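Local coordinates for protein beta-N-acetylhexosaminidase (Mycobacterium smegmatis, PDB 4YYF) that probably hydrolyses terminal non-reducing N-acetyl-D-hexosamine residues from N-acetyl-beta-D-hexosaminides, as a glycoside hydrolase of family 3, at residues Y189-G192 with L193-G197; I138-D141 with R142-M146; R237-T240 with G241-P244. The protein carries 1 engineered substitution. One frame throughout, in Å; residues are numbered along the deposited sequence.

Contact 1 (Y189-G192 with L193-G197); sequences YARG and LRDAG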
ATOM      1  N   TYR A 189       2.657  16.303  -1.555  1.00 15.32           N
ATOM      2  CA  TYR A 189       1.387  15.613  -1.374  1.00 16.86           C
ATOM      3  C   TYR A 189       1.484  14.696  -0.152  1.00 16.76           C
ATOM      4  O   TYR A 189       0.558  14.622   0.659  1.00 14.63           O
ATOM      5  CB  TYR A 189       0.970  14.825  -2.641  1.00 15.32           C
ATOM      6  CG  TYR A 189      -0.536  14.616  -2.732  1.00 16.01           C
ATOM      7  CD1 TYR A 189      -1.164  13.608  -2.004  1.00 18.69           C
ATOM      8  CD2 TYR A 189      -1.333  15.448  -3.517  1.00 17.06           C
ATOM      9  CE1 TYR A 189      -2.559  13.435  -2.063  1.00 16.93           C
ATOM     10  CE2 TYR A 189      -2.728  15.270  -3.590  1.00 15.23           C
ATOM     11  CZ  TYR A 189      -3.320  14.264  -2.861  1.00 19.24           C
ATOM     12  OH  TYR A 189      -4.689  14.088  -2.917  1.00 19.82           O
ATOM     13  N   ALA A 190       2.607  13.997  -0.023  1.00 15.42           N
ATOM     14  CA  ALA A 190       2.798  13.082   1.107  1.00 15.13           C
ATOM     15  C   ALA A 190       2.831  13.863   2.416  1.00 17.68           C
ATOM     16  O   ALA A 190       2.274  13.424   3.432  1.00 14.98           O
ATOM     17  CB  ALA A 190       4.072  12.245   0.931  1.00 10.86           C
ATOM     18  N   ARG A 191       3.471  15.033   2.381  1.00 13.95           N
ATOM     19  CA  ARG A 191       3.633  15.857   3.571  1.00 15.22           C
ATOM     20  C   ARG A 191       2.265  16.370   4.049  1.00 16.72           C
ATOM     21  O   ARG A 191       2.005  16.441   5.255  1.00 15.68           O
ATOM     22  CB  ARG A 191       4.624  17.007   3.278  1.00 15.53           C
ATOM     23  CG  ARG A 191       5.027  17.830   4.495  1.00 22.11           C
ATOM     24  CD  ARG A 191       6.241  18.725   4.202  1.00 27.84           C
ATOM     25  NE  ARG A 191       6.161  19.382   2.893  1.00 34.66           N
ATOM     26  CZ  ARG A 191       5.715  20.619   2.690  1.00 39.37           C
ATOM     27  NH1 ARG A 191       5.298  21.363   3.712  1.00 36.32           N
ATOM     28  NH2 ARG A 191       5.691  21.113   1.456  1.00 41.37           N
ATOM     29  N   GLY A 192       1.399  16.715   3.095  1.00 15.63           N
ATOM     30  CA  GLY A 192       0.052  17.178   3.403  1.00 14.84           C
ATOM     31  C   GLY A 192      -0.768  16.090   4.060  1.00 12.69           C
ATOM     32  O   GLY A 192      -1.427  16.327   5.075  1.00 15.11           O
ATOM     33  N   LEU A 193      -0.706  14.883   3.505  1.00 11.45           N
ATOM     34  CA  LEU A 193      -1.416  13.744   4.093  1.00 13.22           C
ATOM     35  C   LEU A 193      -0.908  13.471   5.492  1.00 15.58           C
ATOM     36  O   LEU A 193      -1.689  13.307   6.432  1.00 15.80           O
ATOM     37  CB  LEU A 193      -1.230  12.490   3.229  1.00 14.05           C
ATOM     38  CG  LEU A 193      -1.910  12.470   1.859  1.00 14.69           C
ATOM     39  CD1 LEU A 193      -1.579  11.160   1.153  1.00 14.23           C
ATOM     40  CD2 LEU A 193      -3.427  12.633   1.981  1.00 13.74           C
ATOM     41  N   ARG A 194       0.418  13.410   5.620  1.00 15.11           N
ATOM     42  CA  ARG A 194       1.088  13.167   6.895  1.00 15.54           C
ATOM     43  C   ARG A 194       0.682  14.207   7.943  1.00 15.66           C
ATOM     44  O   ARG A 194       0.408  13.864   9.103  1.00 14.86           O
ATOM     45  CB  ARG A 194       2.625  13.184   6.668  1.00 17.15           C
ATOM     46  CG  ARG A 194       3.518  13.176   7.889  1.00 16.59           C
ATOM     47  CD  ARG A 194       5.025  13.111   7.467  1.00 14.58           C
ATOM     48  NE  ARG A 194       5.178  12.076   6.445  1.00 16.38           N
ATOM     49  CZ  ARG A 194       5.606  12.268   5.203  1.00 19.26           C
ATOM     50  NH1 ARG A 194       5.635  11.239   4.367  1.00 15.64           N
ATOM     51  NH2 ARG A 194       6.011  13.468   4.799  1.00 16.81           N
ATOM     52  N   ASP A 195       0.657  15.478   7.558  1.00 12.42           N
ATOM     53  CA  ASP A 195       0.286  16.526   8.521  1.00 11.88           C
ATOM     54  C   ASP A 195      -1.195  16.469   8.924  1.00 15.39           C
ATOM     55  O   ASP A 195      -1.585  16.997   9.971  1.00 13.79           O
ATOM     56  CB  ASP A 195       0.658  17.924   7.997  1.00 15.13           C
ATOM     57  CG  ASP A 195       2.163  18.168   7.986  1.00 20.15           C
ATOM     58  OD1 ASP A 195       2.899  17.357   8.580  1.00 19.11           O
ATOM     59  OD2 ASP A 195       2.618  19.169   7.376  1.00 18.46           O
ATOM     60  N   ALA A 196      -2.011  15.831   8.095  1.00 15.88           N
ATOM     61  CA  ALA A 196      -3.407  15.553   8.444  1.00 17.72           C
ATOM     62  C   ALA A 196      -3.515  14.339   9.375  1.00 17.88           C
ATOM     63  O   ALA A 196      -4.563  14.095   9.978  1.00 16.30           O
ATOM     64  CB  ALA A 196      -4.247  15.317   7.187  1.00 13.81           C
ATOM     65  N   GLY A 197      -2.435  13.573   9.484  1.00 13.73           N
ATOM     66  CA  GLY A 197      -2.430  12.385  10.325  1.00 11.75           C
ATOM     67  C   GLY A 197      -2.810  11.124   9.569  1.00 13.92           C
ATOM     68  O   GLY A 197      -3.100  10.084  10.174  1.00 14.37           O
TER
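One face of the Arg194 guanidinium lies over the carbonyl of Ala190, whose O sits 3.9 Å from the guanidinium plane, below its centre. The phenol ring of Tyr189 instead meets Leu193 at its edge, close to the ring plane, with CD1 of the tyrosine 4.0 Å from CD1 of the leucine. Arg194 reaches back because its CG stands opposite the backbone N (chi1 170°) and the chain then kinks at chi3 (-47°), which also brings NH2 to 3.6 Å from Arg191 CA. Its NE donates a hydrogen bond to Pro244 O, and the Ala190 carbonyl under the face probably adds a favourable charge-dipole contact. The small methyl of Ala190 suits a place under this folded chain and against Pro200.

All this belongs to the last turns of helix 179-196, in the TIM-barrel domain of the family, just before strand 199-205. Four i to i+4 bonds run along it, from Leu193 N to Tyr189 O through to Ala196 N to Gly192 O. The turn closes with a Schellman motif at Gly197, whose positive phi suits glycine.

On the outer side Arg191 and Asp195 run alongside each other, pointing the same way, but their flat ends are turned 77° apart and NH1 of the arginine stays 5.0 Å from OD2 of the aspartate; that oxygen bonds to Tyr136 OH. Gly192, lacking a side chain, lets helix 132-148 come close: its CA is 3.9 Å from Ala139 CB. The Tyr189 hydroxyl bonds to Gln120 OE1.

Contact 2 (I138-D141 with R142-M146); sequences IALD and RGRKM. With ACT (acetate ion), chain E.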
ATOM      1  N   ILE A 138      -3.619  21.306  -0.690  1.00 17.01           N
ATOM      2  CA  ILE A 138      -4.689  20.461  -1.205  1.00 18.95           C
ATOM      3  C   ILE A 138      -4.689  19.100  -0.502  1.00 18.10           C
ATOM      4  O   ILE A 138      -5.743  18.607  -0.078  1.00 17.25           O
ATOM      5  CB  ILE A 138      -4.559  20.273  -2.718  1.00 18.13           C
ATOM      6  CG1 ILE A 138      -4.897  21.581  -3.435  1.00 16.78           C
ATOM      7  CG2 ILE A 138      -5.477  19.165  -3.193  1.00 15.87           C
ATOM      8  CD1 ILE A 138      -4.610  21.556  -4.937  1.00 21.73           C
ATOM      9  N   ALA A 139      -3.504  18.503  -0.365  1.00 19.06           N
ATOM     10  CA  ALA A 139      -3.362  17.207   0.288  1.00 15.89           C
ATOM     11  C   ALA A 139      -3.725  17.272   1.766  1.00 15.31           C
ATOM     12  O   ALA A 139      -4.347  16.352   2.302  1.00 16.80           O
ATOM     13  CB  ALA A 139      -1.934  16.674   0.118  1.00 14.31           C
ATOM     14  N   LEU A 140      -3.325  18.355   2.425  1.00 15.38           N
ATOM     15  CA  LEU A 140      -3.700  18.579   3.818  1.00 17.17           C
ATOM     16  C   LEU A 140      -5.216  18.648   3.986  1.00 15.26           C
ATOM     17  O   LEU A 140      -5.788  17.965   4.834  1.00 15.13           O
ATOM     18  CB  LEU A 140      -3.065  19.875   4.344  1.00 17.08           C
ATOM     19  CG  LEU A 140      -3.415  20.233   5.798  1.00 18.20           C
ATOM     20  CD1 LEU A 140      -2.979  19.134   6.785  1.00 16.56           C
ATOM     21  CD2 LEU A 140      -2.803  21.573   6.195  1.00 22.34           C
ATOM     22  N   ASP A 141      -5.866  19.490   3.191  1.00 15.59           N
ATOM     23  CA  ASP A 141      -7.322  19.625   3.249  1.00 14.73           C
ATOM     24  C   ASP A 141      -8.029  18.303   3.009  1.00 18.37           C
ATOM     25  O   ASP A 141      -8.973  17.952   3.722  1.00 14.20           O
ATOM     26  CB  ASP A 141      -7.816  20.662   2.229  1.00 18.55           C
ATOM     27  CG  ASP A 141      -7.500  22.098   2.643  1.00 29.31           C
ATOM     28  OD1 ASP A 141      -7.165  22.337   3.827  1.00 28.53           O
ATOM     29  OD2 ASP A 141      -7.599  22.997   1.780  1.00 29.19           O
ATOM     30  N   ARG A 142      -7.580  17.562   2.001  1.00 12.50           N
ATOM     31  CA  ARG A 142      -8.229  16.292   1.684  1.00 15.67           C
ATOM     32  C   ARG A 142      -7.925  15.204   2.701  1.00 13.00           C
ATOM     33  O   ARG A 142      -8.781  14.388   3.015  1.00 11.76           O
ATOM     34  CB  ARG A 142      -7.891  15.848   0.262  1.00 12.27           C
ATOM     35  CG  ARG A 142      -8.530  16.768  -0.770  1.00 15.69           C
ATOM     36  CD  ARG A 142      -8.054  16.446  -2.178  1.00 17.70           C
ATOM     37  NE  ARG A 142      -8.664  15.239  -2.738  1.00 15.95           N
ATOM     38  CZ  ARG A 142      -9.919  15.183  -3.187  1.00 18.22           C
ATOM     39  NH1 ARG A 142     -10.709  16.245  -3.089  1.00 17.33           N
ATOM     40  NH2 ARG A 142     -10.390  14.062  -3.726  1.00 18.23           N
ATOM     41  N   GLY A 143      -6.713  15.212   3.235  1.00 14.80           N
ATOM     42  CA  GLY A 143      -6.365  14.331   4.337  1.00 12.32           C
ATOM     43  C   GLY A 143      -7.280  14.498   5.545  1.00 14.23           C
ATOM     44  O   GLY A 143      -7.698  13.519   6.152  1.00 12.96           O
ATOM     45  N   ARG A 144      -7.580  15.739   5.912  1.00 11.01           N
ATOM     46  CA  ARG A 144      -8.471  15.985   7.039  1.00 14.44           C
ATOM     47  C   ARG A 144      -9.858  15.458   6.724  1.00 13.67           C
ATOM     48  O   ARG A 144     -10.521  14.903   7.594  1.00 12.71           O
ATOM     49  CB  ARG A 144      -8.519  17.478   7.376  1.00 14.08           C
ATOM     50  CG  ARG A 144      -7.244  17.980   8.033  1.00 14.35           C
ATOM     51  CD  ARG A 144      -7.187  19.488   8.086  1.00 15.51           C
ATOM     52  NE  ARG A 144      -5.967  19.946   8.759  1.00 16.95           N
ATOM     53  CZ  ARG A 144      -5.522  21.193   8.742  1.00 15.11           C
ATOM     54  NH1 ARG A 144      -6.192  22.122   8.071  1.00 13.80           N
ATOM     55  NH2 ARG A 144      -4.398  21.510   9.388  1.00 14.47           N
ATOM     56  N   LYS A 145     -10.290  15.625   5.474  1.00 12.54           N
ATOM     57  CA  LYS A 145     -11.604  15.135   5.054  1.00 14.68           C
ATOM     58  C   LYS A 145     -11.651  13.615   5.112  1.00 17.62           C
ATOM     59  O   LYS A 145     -12.680  13.042   5.463  1.00 15.38           O
ATOM     60  CB  LYS A 145     -11.982  15.659   3.663  1.00 10.85           C
ATOM     61  CG  LYS A 145     -12.328  17.145   3.622  1.00 12.78           C
ATOM     62  CD  LYS A 145     -12.456  17.628   2.179  1.00 14.62           C
ATOM     63  CE  LYS A 145     -12.691  19.124   2.085  1.00 18.54           C
ATOM     64  NZ  LYS A 145     -12.967  19.561   0.667  1.00 18.76           N
HETATM   65  N   MSE A 146     -10.535  12.963   4.788  1.00 14.16           N
HETATM   66  CA  MSE A 146     -10.423  11.507   4.945  1.00 15.49           C
HETATM   67  C   MSE A 146     -10.447  11.051   6.401  1.00 15.98           C
HETATM   68  O   MSE A 146     -11.093  10.061   6.734  1.00 15.72           O
HETATM   69  CB  MSE A 146      -9.124  10.990   4.292  1.00 14.21           C
HETATM   70  CG  MSE A 146      -9.148  11.050   2.790  1.00 21.78           C
HETATM   71 SE   MSE A 146      -7.427  10.443   2.101  0.80 24.72          SE
HETATM   72  CE  MSE A 146      -7.004  12.002   0.983  1.00 14.00           C
TER
HETATM   73  C   ACT E 402      -9.974  19.654  -1.565  1.00 35.58           C
HETATM   74  O   ACT E 402     -10.574  19.679  -0.467  1.00 38.32           O
HETATM   75  OXT ACT E 402     -10.499  18.944  -2.448  1.00 30.44           O
HETATM   76  CH3 ACT E 402      -8.697  20.407  -1.788  1.00 28.52           C
HETATM   77  O   HOH W   1      -8.521  21.816   6.062  1.00 16.81           O
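Arg142 N donates to Ile138 O at 3.0 Å, the first of four regular helical bonds; Gly143 N, Arg144 N and Lys145 N follow, each donating to the carbonyl four residues earlier.

Van der Waals contact comes from Leu140, whose CG stands opposite its backbone N (chi1 179°), a torsion that brings the methyls onto the guanidinium face of Arg144. CD2 lies 3.5 Å above that plane, nearer the edge than the middle, while the long arginine, extended from CG to NE, spans the turn. An arginine suits the place because its flat end accepts a hydrocarbon on a face while its edge remains able to bond.

The charged pair on the outer side works through water. Asp141 OD1 is 4.4 Å from Arg144 NH1 and stands off the guanidinium plane, where no N-H is directed; one water at the guanidinium edge donates to OD1 (2.7 Å) and accepts from NH1.

An acetate, probably from the crystallisation liquor, joins the two cations Arg142 and Lys145. Arg142 NH1 gives it a bond to OXT of 2.8 Å (149° at the hydrogen), Lys145 NZ one to O of 2.7 Å, and the acetate methyl rests on Ile138 CG2 at 3.7 Å. Arg142 has further partners, Glu105 in a salt bridge through NH2 and Gly118 O through NH1, which should hold its guanidinium in place.

These are the middle and later turns of helix 132-148. Arg142 links it to strand 100-107 through Glu105, while Ala139, Leu140, Gly143 and Met146, present as selenomethionine, face helix 179-196; Gly143 allows the close approach, its C being 3.5 Å from Ala196 CB.

Contact 3 (R237-T240 with G241-P244); sequences RTLT and GQAP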
ATOM      1  N   ARG A 237      14.675   8.208  -2.776  0.59 22.59           N
ATOM      2  CA  ARG A 237      15.898   8.565  -2.055  0.59 24.03           C
ATOM      3  C   ARG A 237      15.666   9.601  -0.971  0.59 25.01           C
ATOM      4  O   ARG A 237      16.296   9.549   0.074  0.59 25.75           O
ATOM      5  CB  ARG A 237      16.968   9.097  -2.999  0.59 24.57           C
ATOM      6  CG  ARG A 237      17.466   8.133  -4.053  0.59 28.97           C
ATOM      7  CD  ARG A 237      18.393   8.906  -4.971  0.59 32.87           C
ATOM      8  NE  ARG A 237      18.865   8.154  -6.130  0.59 38.50           N
ATOM      9  CZ  ARG A 237      19.592   8.692  -7.107  0.59 36.06           C
ATOM     10  NH1 ARG A 237      19.996   7.952  -8.131  0.59 36.29           N
ATOM     11  NH2 ARG A 237      19.913   9.978  -7.059  0.59 30.18           N
ATOM     12  N   THR A 238      14.777  10.557  -1.222  1.00 20.59           N
ATOM     13  CA  THR A 238      14.469  11.551  -0.196  1.00 22.81           C
ATOM     14  C   THR A 238      13.138  11.292   0.512  1.00 19.69           C
ATOM     15  O   THR A 238      13.005  11.581   1.694  1.00 21.01           O
ATOM     16  CB  THR A 238      14.515  12.997  -0.724  1.00 31.12           C
ATOM     17  OG1 THR A 238      13.578  13.144  -1.782  1.00 33.52           O
ATOM     18  CG2 THR A 238      15.904  13.334  -1.242  1.00 33.96           C
ATOM     19  N   LEU A 239      12.160  10.743  -0.197  1.00 14.90           N
ATOM     20  CA  LEU A 239      10.807  10.666   0.343  1.00 18.96           C
ATOM     21  C   LEU A 239      10.618   9.556   1.379  1.00 17.47           C
ATOM     22  O   LEU A 239       9.767   9.669   2.249  1.00 16.75           O
ATOM     23  CB  LEU A 239       9.773  10.539  -0.781  1.00 15.91           C
ATOM     24  CG  LEU A 239       9.730  11.732  -1.735  1.00 17.81           C
ATOM     25  CD1 LEU A 239       8.546  11.641  -2.681  1.00 16.25           C
ATOM     26  CD2 LEU A 239       9.678  13.033  -0.931  1.00 20.52           C
ATOM     27  N   THR A 240      11.405   8.488   1.293  1.00 17.40           N
ATOM     28  CA  THR A 240      11.289   7.409   2.285  1.00 18.48           C
ATOM     29  C   THR A 240      11.803   7.815   3.658  1.00 20.03           C
ATOM     30  O   THR A 240      11.481   7.167   4.659  1.00 18.94           O
ATOM     31  CB  THR A 240      12.007   6.119   1.849  1.00 17.88           C
ATOM     32  OG1 THR A 240      13.411   6.359   1.750  1.00 20.64           O
ATOM     33  CG2 THR A 240      11.498   5.655   0.507  1.00 19.44           C
ATOM     34  N   GLY A 241      12.603   8.880   3.705  1.00 18.04           N
ATOM     35  CA  GLY A 241      13.188   9.353   4.946  1.00 21.68           C
ATOM     36  C   GLY A 241      12.350  10.401   5.654  1.00 23.11           C
ATOM     37  O   GLY A 241      12.754  10.925   6.693  1.00 20.17           O
ATOM     38  N   GLN A 242      11.182  10.704   5.099  1.00 18.61           N
ATOM     39  CA  GLN A 242      10.264  11.680   5.693  1.00 18.51           C
ATOM     40  C   GLN A 242       9.101  10.918   6.343  1.00 23.89           C
ATOM     41  O   GLN A 242       8.135  10.555   5.683  1.00 27.78           O
ATOM     42  CB  GLN A 242       9.801  12.700   4.624  1.00 17.19           C
ATOM     43  CG  GLN A 242      10.965  13.565   4.070  1.00 33.78           C
ATOM     44  CD  GLN A 242      10.592  14.454   2.876  1.00 41.52           C
ATOM     45  OE1 GLN A 242       9.423  14.580   2.511  1.00 44.36           O
ATOM     46  NE2 GLN A 242      11.606  15.082   2.264  1.00 37.02           N
ATOM     47  N   ALA A 243       9.231  10.664   7.644  1.00 23.08           N
ATOM     48  CA  ALA A 243       8.342   9.769   8.384  1.00 23.43           C
ATOM     49  C   ALA A 243       7.225  10.531   9.101  1.00 22.16           C
ATOM     50  O   ALA A 243       7.394  11.701   9.445  1.00 22.21           O
ATOM     51  CB  ALA A 243       9.149   8.978   9.384  1.00 23.45           C
ATOM     52  N   PRO A 244       6.080   9.874   9.344  1.00 21.91           N
ATOM     53  CA  PRO A 244       5.758   8.500   8.939  1.00 21.29           C
ATOM     54  C   PRO A 244       5.438   8.389   7.454  1.00 16.49           C
ATOM     55  O   PRO A 244       4.845   9.287   6.836  1.00 14.19           O
ATOM     56  CB  PRO A 244       4.530   8.149   9.786  1.00 20.84           C
ATOM     57  CG  PRO A 244       3.918   9.454  10.133  1.00 24.15           C
ATOM     58  CD  PRO A 244       5.048  10.449  10.229  1.00 22.45           C
TER
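The end of helix 234-239 gives way to a type I beta turn from Leu239 to Gln242, closed by a weak backbone bond from Gln242 N to Leu239 O at 3.3 Å; just upstream, an overlapping weak bond runs from Gly241 N to Thr238 O at 3.4 Å. In the TIM-barrel domain this is a helix-to-strand connection, leading from helix 234-239 to strand 246-249. Thr240 and Gly241 are the two central residues of the turn. Gly241, exposed, keeps an ordinary negative phi of -92°, so the turn does not depend on the special backbone freedom of glycine. Further on, in the run-up to the strand, the peptide bond before Pro244 is cis, a geometry that proline adopts far more readily than other residues.

Leu239 and Thr240 look into the protein. The leucine packs on Leu202 and Val159, as suits a branched apolar residue at a buried position near the helix end, and Thr240 touches Leu202 and Phe283. Thr240 places OG1 between its backbone N and its carbonyl carbon (chi1 64°), where the hydroxyl bonds back to Tyr236 O, within the helix, and also to Tyr278 OH. A threonine suits this spot because it offers both a methyl for the interior and a hydroxyl for the helix end.

Gln242, on the exposed side, runs back alongside the Thr238 carbonyl, its chain extended beyond CG, with CG 3.7 Å from Thr238 O. Its CB faces the guanidinium end of Arg194, while the carboxamide oxygen OE1 stops 3.8 Å from Leu239 CD2.

Overall arrangement
Along the chain the order is contact 2, contact 1, contact 3, strictly in series: none nests in or crosses another, and each spans only a few neighbouring residues, so no long loop is closed. Contact 2 lies on helix 132-148 and contact 1 at the end of helix 179-196; their centres are 8 Å apart and the two helices pack directly on one another. Contact 3, at the end of helix 234-239, has its centre 12 Å from that of contact 1 and meets it through the 241-244 loop. Contacts 2 and 3 do not touch, their nearest atoms being about 12 Å apart; contact 1 touches both. All three sit within the barrel domain.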